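Local atomic coordinates of arginase (Medicago truncatula, PDB entry 6VSS), a protein that catalyses the manganese-dependent hydrolysis of L-arginine to urea and L-ornithine, and also hydrolyses agmatine to urea and putrescine. Residues A185-F193 and I224-V232; P150-G158 and V332-K341. All coordinates share one frame; numbering follows the deposited sequence.

Contact 1: A185-F193 and I224-V232; sequences AHPDLYHDF and ITNDVREQV. With MN (manganese (II) ion), chain I; MN (manganese (II) ion), chain J.
Val-228 drives its two methyls between Pro-187, Leu-189 and Tyr-190, and this wedge is the tightly packed part of the contact. Its CG2 sits almost squarely over one face of the Tyr-190 ring, 4.0 Å from the centroid and 8° off the normal, a CH-pi contact; Phe-193 CD2 lies over the centre of the opposite face, so the phenol is clasped flat. The other methyl, Val-228 CG1, reaches Pro-187 CB at 3.8 Å and also touches Leu-189 CB. Ile-224 extends the apolar seam: its outstretched chain crosses the proline ring at about a right angle, with CG1 3.7 Å from Pro-187 CG. Buried beside this seam, Gln-231, bent at chi2, carries NE2 to Leu-189 O (3.0 Å, 161° at the hydrogen), and the carbonyl takes this bond nearly end-on.

Although Tyr-190 CB points away from the helix, chi1 of -79° sets CG beside the backbone N and turns the ring back over Val-228, with OH 3.3 Å from Thr-225 CG2 at the N-cap. Cut back to an alanine here, the side chain would no longer separate Val-228 CG2 from Phe-193, and a gap is likely to open beside the ornithine site.

Toward solvent the contact thins: His-191 is exposed and brushes the Gln-231 amide through CB alone. Asn-98 of a neighbouring subunit packs against Tyr-190 and Thr-225.

The loop also serves the dinuclear manganese site. His-186 ND1 binds one manganese ion (2.3 Å) and Asp-188 OD2 the other (2.2 Å), while a water bridges the two ions and donates to Asp-188 OD1. Residues 188-190 bind L-ornithine, so the apolar packing and the amide bond probably steady a loop that meets both metals and ligand.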
loop_
_atom_site.group_PDB
_atom_site.type_symbol
_atom_site.label_atom_id
_atom_site.label_comp_id
_atom_site.label_asym_id
_atom_site.label_seq_id
_atom_site.Cartn_x
_atom_site.Cartn_y
_atom_site.Cartn_z
ATOM N N ALA B 185 -11.295 -12.831 -19.011
ATOM C CA ALA B 185 -11.509 -11.537 -19.705
ATOM C C ALA B 185 -11.183 -11.666 -21.203
ATOM O O ALA B 185 -11.743 -10.853 -22.013
ATOM C CB ALA B 185 -10.702 -10.445 -19.060
ATOM N N HIS B 186 -10.358 -12.645 -21.585
ATOM C CA HIS B 186 -9.639 -12.682 -22.883
ATOM C C HIS B 186 -9.928 -14.013 -23.534
ATOM O O HIS B 186 -9.917 -15.030 -22.873
ATOM C CB HIS B 186 -8.112 -12.570 -22.720
ATOM C CG HIS B 186 -7.681 -11.461 -21.826
ATOM N ND1 HIS B 186 -7.334 -11.657 -20.468
ATOM C CD2 HIS B 186 -7.575 -10.133 -22.088
ATOM C CE1 HIS B 186 -7.076 -10.438 -19.963
ATOM N NE2 HIS B 186 -7.190 -9.493 -20.932
ATOM N N PRO B 187 -10.311 -14.063 -24.821
ATOM C CA PRO B 187 -10.624 -15.361 -25.418
ATOM C C PRO B 187 -9.434 -16.336 -25.432
ATOM O O PRO B 187 -9.658 -17.524 -25.602
ATOM C CB PRO B 187 -11.108 -15.013 -26.837
ATOM C CG PRO B 187 -11.558 -13.547 -26.753
ATOM C CD PRO B 187 -10.658 -12.920 -25.693
ATOM N N ASP B 188 -8.204 -15.834 -25.413
ATOM C CA ASP B 188 -6.981 -16.653 -25.584
ATOM C C ASP B 188 -7.072 -17.530 -26.840
ATOM O O ASP B 188 -6.547 -18.636 -26.800
ATOM C CB ASP B 188 -6.731 -17.519 -24.363
ATOM C CG ASP B 188 -6.338 -16.741 -23.117
ATOM O OD1 ASP B 188 -6.090 -15.517 -23.257
ATOM O OD2 ASP B 188 -6.229 -17.392 -22.049
ATOM N N LEU B 189 -7.522 -16.958 -27.966
ATOM C CA LEU B 189 -7.707 -17.698 -29.245
ATOM C C LEU B 189 -6.850 -17.137 -30.389
ATOM O O LEU B 189 -7.072 -17.568 -31.510
ATOM C CB LEU B 189 -9.192 -17.638 -29.592
ATOM C CG LEU B 189 -10.021 -18.721 -28.912
ATOM C CD1 LEU B 189 -11.510 -18.383 -28.960
ATOM C CD2 LEU B 189 -9.766 -20.079 -29.568
ATOM N N TYR B 190 -5.890 -16.244 -30.130
ATOM C CA TYR B 190 -4.967 -15.725 -31.171
ATOM C C TYR B 190 -4.275 -16.866 -31.927
ATOM O O TYR B 190 -3.759 -17.799 -31.281
ATOM C CB TYR B 190 -3.828 -14.933 -30.552
ATOM C CG TYR B 190 -4.204 -13.544 -30.152
ATOM C CD1 TYR B 190 -4.065 -12.483 -31.036
ATOM C CD2 TYR B 190 -4.681 -13.295 -28.874
ATOM C CE1 TYR B 190 -4.368 -11.193 -30.631
ATOM C CE2 TYR B 190 -4.981 -12.012 -28.453
ATOM C CZ TYR B 190 -4.840 -10.966 -29.345
ATOM O OH TYR B 190 -5.193 -9.715 -28.927
ATOM N N HIS B 191 -4.192 -16.779 -33.253
ATOM C CA HIS B 191 -3.443 -17.784 -34.056
ATOM C C HIS B 191 -1.952 -17.558 -33.820
ATOM O O HIS B 191 -1.219 -18.544 -33.762
ATOM C CB HIS B 191 -3.778 -17.710 -35.547
ATOM C CG HIS B 191 -2.942 -18.627 -36.377
ATOM N ND1 HIS B 191 -2.934 -20.006 -36.188
ATOM C CD2 HIS B 191 -2.094 -18.378 -37.394
ATOM C CE1 HIS B 191 -2.132 -20.560 -37.063
ATOM N NE2 HIS B 191 -1.598 -19.582 -37.810
ATOM N N ASP B 192 -1.552 -16.303 -33.609
ATOM C CA ASP B 192 -0.137 -15.853 -33.721
ATOM C C ASP B 192 0.018 -14.558 -32.918
ATOM O O ASP B 192 -0.252 -13.474 -33.430
ATOM C CB ASP B 192 0.250 -15.720 -35.199
ATOM C CG ASP B 192 1.687 -15.331 -35.483
ATOM O OD1 ASP B 192 2.503 -15.270 -34.535
ATOM O OD2 ASP B 192 1.983 -15.116 -36.666
ATOM N N PHE B 193 0.453 -14.700 -31.678
ATOM C CA PHE B 193 0.788 -13.610 -30.736
ATOM C C PHE B 193 2.317 -13.536 -30.626
ATOM O O PHE B 193 2.903 -14.401 -29.904
ATOM C CB PHE B 193 0.130 -13.866 -29.374
ATOM C CG PHE B 193 0.134 -12.650 -28.486
ATOM C CD1 PHE B 193 1.264 -12.304 -27.768
ATOM C CD2 PHE B 193 -0.959 -11.811 -28.432
ATOM C CE1 PHE B 193 1.274 -11.153 -26.993
ATOM C CE2 PHE B 193 -0.948 -10.661 -27.649
ATOM C CZ PHE B 193 0.166 -10.333 -26.936
ATOM N N ILE B 224 -11.354 -8.368 -26.849
ATOM C CA ILE B 224 -11.333 -9.271 -28.018
ATOM C C ILE B 224 -11.125 -8.404 -29.260
ATOM O O ILE B 224 -11.779 -7.367 -29.411
ATOM C CB ILE B 224 -12.602 -10.128 -28.001
ATOM C CG1 ILE B 224 -12.679 -11.057 -29.215
ATOM C CG2 ILE B 224 -13.820 -9.248 -27.810
ATOM C CD1 ILE B 224 -13.873 -11.990 -29.209
ATOM N N THR B 225 -10.129 -8.775 -30.038
ATOM C CA THR B 225 -9.762 -8.104 -31.305
ATOM C C THR B 225 -10.679 -8.676 -32.372
ATOM O O THR B 225 -11.215 -9.760 -32.147
ATOM C CB THR B 225 -8.280 -8.353 -31.577
ATOM O OG1 THR B 225 -8.189 -9.778 -31.599
ATOM C CG2 THR B 225 -7.386 -7.750 -30.511
ATOM N N ASN B 226 -10.820 -7.982 -33.492
ATOM C CA ASN B 226 -11.719 -8.418 -34.581
ATOM C C ASN B 226 -11.112 -9.659 -35.245
ATOM O O ASN B 226 -11.878 -10.462 -35.726
ATOM C CB ASN B 226 -12.092 -7.252 -35.502
ATOM C CG ASN B 226 -12.775 -6.120 -34.748
ATOM O OD1 ASN B 226 -13.668 -6.358 -33.949
ATOM N ND2 ASN B 226 -12.336 -4.887 -34.945
ATOM N N ASP B 227 -9.813 -9.887 -35.208
ATOM C CA ASP B 227 -9.240 -11.113 -35.832
ATOM C C ASP B 227 -9.576 -12.350 -35.002
ATOM O O ASP B 227 -9.663 -13.442 -35.565
ATOM C CB ASP B 227 -7.731 -11.027 -35.970
ATOM C CG ASP B 227 -7.360 -10.194 -37.174
ATOM O OD1 ASP B 227 -8.225 -10.044 -38.063
ATOM O OD2 ASP B 227 -6.235 -9.683 -37.201
ATOM N N VAL B 228 -9.761 -12.178 -33.700
ATOM C CA VAL B 228 -10.065 -13.312 -32.773
ATOM C C VAL B 228 -11.562 -13.572 -32.845
ATOM O O VAL B 228 -11.947 -14.737 -32.707
ATOM C CB VAL B 228 -9.551 -13.005 -31.356
ATOM C CG1 VAL B 228 -10.166 -13.892 -30.293
ATOM C CG2 VAL B 228 -8.032 -13.103 -31.357
ATOM N N ARG B 229 -12.353 -12.538 -33.167
ATOM C CA ARG B 229 -13.783 -12.737 -33.516
ATOM C C ARG B 229 -13.849 -13.715 -34.687
ATOM O O ARG B 229 -14.738 -14.566 -34.639
ATOM C CB ARG B 229 -14.503 -11.415 -33.746
ATOM C CG ARG B 229 -14.829 -10.707 -32.447
ATOM C CD ARG B 229 -15.537 -9.417 -32.717
ATOM N NE ARG B 229 -15.597 -8.520 -31.564
ATOM C CZ ARG B 229 -16.503 -8.590 -30.601
ATOM N NH1 ARG B 229 -17.381 -9.575 -30.627
ATOM N NH2 ARG B 229 -16.539 -7.701 -29.614
ATOM N N GLU B 230 -12.903 -13.656 -35.638
ATOM C CA GLU B 230 -12.828 -14.652 -36.756
ATOM C C GLU B 230 -12.621 -16.035 -36.149
ATOM O O GLU B 230 -13.213 -17.000 -36.625
ATOM C CB GLU B 230 -11.637 -14.499 -37.726
ATOM C CG GLU B 230 -11.465 -13.177 -38.468
ATOM C CD GLU B 230 -10.222 -13.127 -39.385
ATOM O OE1 GLU B 230 -9.265 -12.308 -39.130
ATOM O OE2 GLU B 230 -10.181 -13.931 -40.366
ATOM N N GLN B 231 -11.700 -16.125 -35.191
ATOM C CA GLN B 231 -11.259 -17.425 -34.614
ATOM C C GLN B 231 -12.474 -18.075 -33.934
ATOM O O GLN B 231 -12.740 -19.264 -34.207
ATOM C CB GLN B 231 -10.059 -17.218 -33.684
ATOM C CG GLN B 231 -8.770 -16.882 -34.409
ATOM C CD GLN B 231 -8.127 -18.086 -35.049
ATOM O OE1 GLN B 231 -8.471 -18.489 -36.150
ATOM N NE2 GLN B 231 -7.175 -18.682 -34.341
ATOM N N VAL B 232 -13.229 -17.266 -33.170
ATOM C CA VAL B 232 -14.500 -17.653 -32.485
ATOM C C VAL B 232 -15.463 -18.277 -33.493
ATOM O O VAL B 232 -15.962 -19.369 -33.228
ATOM C CB VAL B 232 -15.153 -16.456 -31.786
ATOM C CG1 VAL B 232 -16.526 -16.809 -31.265
ATOM C CG2 VAL B 232 -14.287 -15.925 -30.656
HETATM MN MN MN I . -7.038 -13.495 -19.080
HETATM MN MN MN J . -6.541 -16.386 -20.150
HETATM O O HOH W 1 -6.208 -14.466 -20.828
#

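Contact 2: P150-G158 and V332-K341; sequences PLRPLVLGG and VRELAAKMSK
Leu-154 points toward helix 323-339 and slides past Leu-335 in the opposite direction, CD1 lying 3.8 Å from Leu-335 CG. With CG anti to the backbone N (chi1 -158°), the branched end is carried onto the helix, where CD1 also meets Ala-336 CB at 3.9 Å. The side chains of Leu-154 and Val-332 cross at a slant, Leu-154 CD2 touching Val-332 CG1. The second branch of that valine, CG2, meets Leu-156 CD2 at 3.6 Å, the two side chains nearly perpendicular.

Met-339 approaches from the helix end. A bend at chi3 (78°) lays its CE against the strand, 3.7 Å from Leu-154 CB and close to the carbonyl O of Arg-152, while SD rests beside Arg-152 CB.

At the edge, the extended Arg-152 holds its guanidinium with one face over Lys-341 CE, NH1 and NH2 both 3.6 Å from Lys-341 NZ. Both cations form salt bridges to the Asp-304 carboxylate, which probably lets them lie so close. This is helix-on-sheet packing of the alpha/beta arginase fold: the strand, between strands 63-69 and 305-311 of the parallel sheet, and the nearly antiparallel helix (162°) join through buried aliphatic groups, with charge where the strand begins and the helix finishes.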
loop_
_atom_site.group_PDB
_atom_site.type_symbol
_atom_site.label_atom_id
_atom_site.label_comp_id
_atom_site.label_asym_id
_atom_site.label_seq_id
_atom_site.Cartn_x
_atom_site.Cartn_y
_atom_site.Cartn_z
ATOM N N PRO B 150 -8.149 -42.552 -7.689
ATOM C CA PRO B 150 -9.225 -41.729 -8.230
ATOM C C PRO B 150 -8.808 -40.260 -8.401
ATOM O O PRO B 150 -9.681 -39.424 -8.460
ATOM C CB PRO B 150 -10.260 -41.837 -7.106
ATOM C CG PRO B 150 -9.430 -41.857 -5.842
ATOM C CD PRO B 150 -8.104 -42.481 -6.230
ATOM N N LEU B 151 -7.500 -39.985 -8.424
ATOM C CA LEU B 151 -7.000 -38.589 -8.521
ATOM C C LEU B 151 -7.448 -37.994 -9.848
ATOM O O LEU B 151 -7.356 -38.691 -10.899
ATOM C CB LEU B 151 -5.479 -38.542 -8.460
ATOM C CG LEU B 151 -4.821 -39.182 -7.240
ATOM C CD1 LEU B 151 -3.355 -38.788 -7.206
ATOM C CD2 LEU B 151 -5.534 -38.790 -5.958
ATOM N N ARG B 152 -7.830 -36.723 -9.811
ATOM C CA ARG B 152 -8.184 -35.905 -10.992
ATOM C C ARG B 152 -7.410 -34.576 -10.887
ATOM O O ARG B 152 -7.431 -33.955 -9.831
ATOM C CB ARG B 152 -9.691 -35.750 -11.159
ATOM C CG ARG B 152 -10.409 -37.030 -11.549
ATOM C CD ARG B 152 -11.828 -36.767 -11.999
ATOM N NE ARG B 152 -12.541 -38.020 -12.101
ATOM C CZ ARG B 152 -13.660 -38.241 -12.761
ATOM N NH1 ARG B 152 -14.269 -37.278 -13.417
ATOM N NH2 ARG B 152 -14.182 -39.448 -12.755
ATOM N N PRO B 153 -6.735 -34.159 -11.966
ATOM C CA PRO B 153 -5.833 -33.007 -11.958
ATOM C C PRO B 153 -6.558 -31.658 -11.887
ATOM O O PRO B 153 -7.347 -31.338 -12.788
ATOM C CB PRO B 153 -5.101 -33.135 -13.292
ATOM C CG PRO B 153 -6.127 -33.769 -14.155
ATOM C CD PRO B 153 -6.686 -34.852 -13.252
ATOM N N LEU B 154 -6.324 -30.949 -10.790
ATOM C CA LEU B 154 -6.689 -29.516 -10.624
ATOM C C LEU B 154 -5.356 -28.736 -10.676
ATOM O O LEU B 154 -4.578 -28.755 -9.749
ATOM C CB LEU B 154 -7.528 -29.345 -9.352
ATOM C CG LEU B 154 -8.393 -28.082 -9.316
ATOM C CD1 LEU B 154 -9.327 -28.053 -8.088
ATOM C CD2 LEU B 154 -7.477 -26.847 -9.293
ATOM N N VAL B 155 -5.035 -28.211 -11.856
ATOM C CA VAL B 155 -3.749 -27.534 -12.119
ATOM C C VAL B 155 -3.764 -26.112 -11.546
ATOM O O VAL B 155 -4.746 -25.341 -11.785
ATOM C CB VAL B 155 -3.413 -27.615 -13.608
ATOM C CG1 VAL B 155 -2.196 -26.787 -13.959
ATOM C CG2 VAL B 155 -3.234 -29.084 -14.032
ATOM N N LEU B 156 -2.695 -25.731 -10.849
ATOM C CA LEU B 156 -2.511 -24.308 -10.432
ATOM C C LEU B 156 -1.434 -23.665 -11.296
ATOM O O LEU B 156 -0.288 -24.234 -11.349
ATOM C CB LEU B 156 -2.072 -24.239 -8.987
ATOM C CG LEU B 156 -2.946 -24.990 -8.014
ATOM C CD1 LEU B 156 -2.305 -24.872 -6.659
ATOM C CD2 LEU B 156 -4.364 -24.447 -8.023
ATOM N N GLY B 157 -1.831 -22.619 -12.050
ATOM C CA GLY B 157 -0.884 -21.811 -12.842
ATOM C C GLY B 157 -0.322 -20.730 -11.937
ATOM O O GLY B 157 -0.777 -20.542 -10.802
ATOM N N GLY B 158 0.634 -19.986 -12.482
ATOM C CA GLY B 158 1.026 -20.142 -13.861
ATOM C C GLY B 158 0.174 -19.289 -14.771
ATOM O O GLY B 158 -0.993 -19.044 -14.457
ATOM N N VAL B 332 -10.349 -22.488 -6.250
ATOM C CA VAL B 332 -9.802 -23.878 -6.214
ATOM C C VAL B 332 -10.727 -24.737 -5.348
ATOM O O VAL B 332 -11.059 -25.865 -5.763
ATOM C CB VAL B 332 -8.332 -23.952 -5.743
ATOM C CG1 VAL B 332 -7.805 -25.367 -5.795
ATOM C CG2 VAL B 332 -7.425 -23.133 -6.649
ATOM N N ARG B 333 -11.131 -24.239 -4.188
ATOM C CA ARG B 333 -11.950 -25.021 -3.224
ATOM C C ARG B 333 -13.292 -25.378 -3.871
ATOM O O ARG B 333 -13.715 -26.520 -3.781
ATOM C CB ARG B 333 -12.153 -24.256 -1.918
ATOM C CG ARG B 333 -10.927 -24.308 -1.017
ATOM C CD ARG B 333 -10.812 -23.106 -0.088
ATOM N NE ARG B 333 -11.965 -23.021 0.795
ATOM C CZ ARG B 333 -11.939 -22.906 2.115
ATOM N NH1 ARG B 333 -10.798 -22.894 2.776
ATOM N NH2 ARG B 333 -13.079 -22.924 2.783
ATOM N N GLU B 334 -13.924 -24.454 -4.558
ATOM C CA GLU B 334 -15.255 -24.711 -5.084
ATOM C C GLU B 334 -15.121 -25.585 -6.338
ATOM O O GLU B 334 -15.989 -26.410 -6.559
ATOM C CB GLU B 334 -15.917 -23.370 -5.245
ATOM C CG GLU B 334 -16.072 -22.632 -3.925
ATOM C CD GLU B 334 -17.035 -23.282 -2.940
ATOM O OE1 GLU B 334 -18.065 -23.839 -3.371
ATOM O OE2 GLU B 334 -16.727 -23.256 -1.752
ATOM N N LEU B 335 -14.069 -25.425 -7.136
ATOM C CA LEU B 335 -13.810 -26.341 -8.277
ATOM C C LEU B 335 -13.585 -27.755 -7.751
ATOM O O LEU B 335 -14.188 -28.683 -8.328
ATOM C CB LEU B 335 -12.636 -25.838 -9.128
ATOM C CG LEU B 335 -12.183 -26.762 -10.284
ATOM C CD1 LEU B 335 -13.350 -27.237 -11.109
ATOM C CD2 LEU B 335 -11.204 -26.029 -11.202
ATOM N N ALA B 336 -12.722 -27.942 -6.729
ATOM C CA ALA B 336 -12.483 -29.259 -6.090
ATOM C C ALA B 336 -13.816 -29.876 -5.591
ATOM O O ALA B 336 -14.034 -31.056 -5.835
ATOM C CB ALA B 336 -11.461 -29.181 -4.985
ATOM N N ALA B 337 -14.659 -29.102 -4.896
ATOM C CA ALA B 337 -15.976 -29.519 -4.370
ATOM C C ALA B 337 -16.829 -30.104 -5.504
ATOM O O ALA B 337 -17.571 -31.079 -5.252
ATOM C CB ALA B 337 -16.666 -28.359 -3.672
ATOM N N LYS B 338 -16.799 -29.517 -6.695
ATOM C CA LYS B 338 -17.530 -30.049 -7.860
ATOM C C LYS B 338 -16.813 -31.254 -8.481
ATOM O O LYS B 338 -17.495 -32.161 -8.991
ATOM C CB LYS B 338 -17.696 -28.947 -8.911
ATOM C CG LYS B 338 -18.753 -27.913 -8.545
ATOM C CD LYS B 338 -20.174 -28.456 -8.627
ATOM C CE LYS B 338 -20.638 -28.651 -10.055
ATOM N NZ LYS B 338 -22.111 -28.487 -10.135
ATOM N N MET B 339 -15.496 -31.236 -8.600
ATOM C CA MET B 339 -14.827 -32.298 -9.380
ATOM C C MET B 339 -14.682 -33.566 -8.498
ATOM O O MET B 339 -14.743 -34.693 -9.005
ATOM C CB MET B 339 -13.467 -31.806 -9.882
ATOM C CG MET B 339 -12.658 -32.912 -10.501
ATOM S SD MET B 339 -11.374 -32.287 -11.576
ATOM C CE MET B 339 -10.136 -31.777 -10.411
ATOM N N SER B 340 -14.495 -33.395 -7.195
ATOM C CA SER B 340 -14.436 -34.507 -6.228
ATOM C C SER B 340 -15.806 -35.157 -6.068
ATOM O O SER B 340 -16.823 -34.484 -6.125
ATOM C CB SER B 340 -13.855 -34.070 -4.933
ATOM O OG SER B 340 -12.476 -33.779 -5.131
ATOM N N LYS B 341 -15.781 -36.443 -5.775
ATOM C CA LYS B 341 -16.952 -37.347 -5.924
ATOM C C LYS B 341 -16.646 -38.639 -5.174
ATOM O O LYS B 341 -15.462 -38.943 -4.936
ATOM C CB LYS B 341 -17.156 -37.690 -7.403
ATOM C CG LYS B 341 -18.218 -36.924 -8.125
ATOM C CD LYS B 341 -18.000 -36.930 -9.598
ATOM C CE LYS B 341 -17.608 -38.259 -10.205
ATOM N NZ LYS B 341 -17.364 -38.060 -11.651
ATOM O OXT LYS B 341 -17.653 -39.274 -4.876
#

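How the contacts relate
Contact 2 closes a long loop of chain, and contact 1 is nested within it. In space they stand apart: their centres are 27 Å from each other, and their nearest atoms, about 9 Å apart, do not touch. Contact 1 supplies metal ligands and residues that bind L-ornithine, and it lies at the periphery, where another subunit reaches it. Contact 2 is nearer the middle of the chain, its centre 9 Å from the chain's centre against 19 Å for contact 1. Its Leu-335 side chain is about 14 Å from a manganese ion and about 11 Å from the side chain of the manganese ligand His-160, which follows strand 151-157.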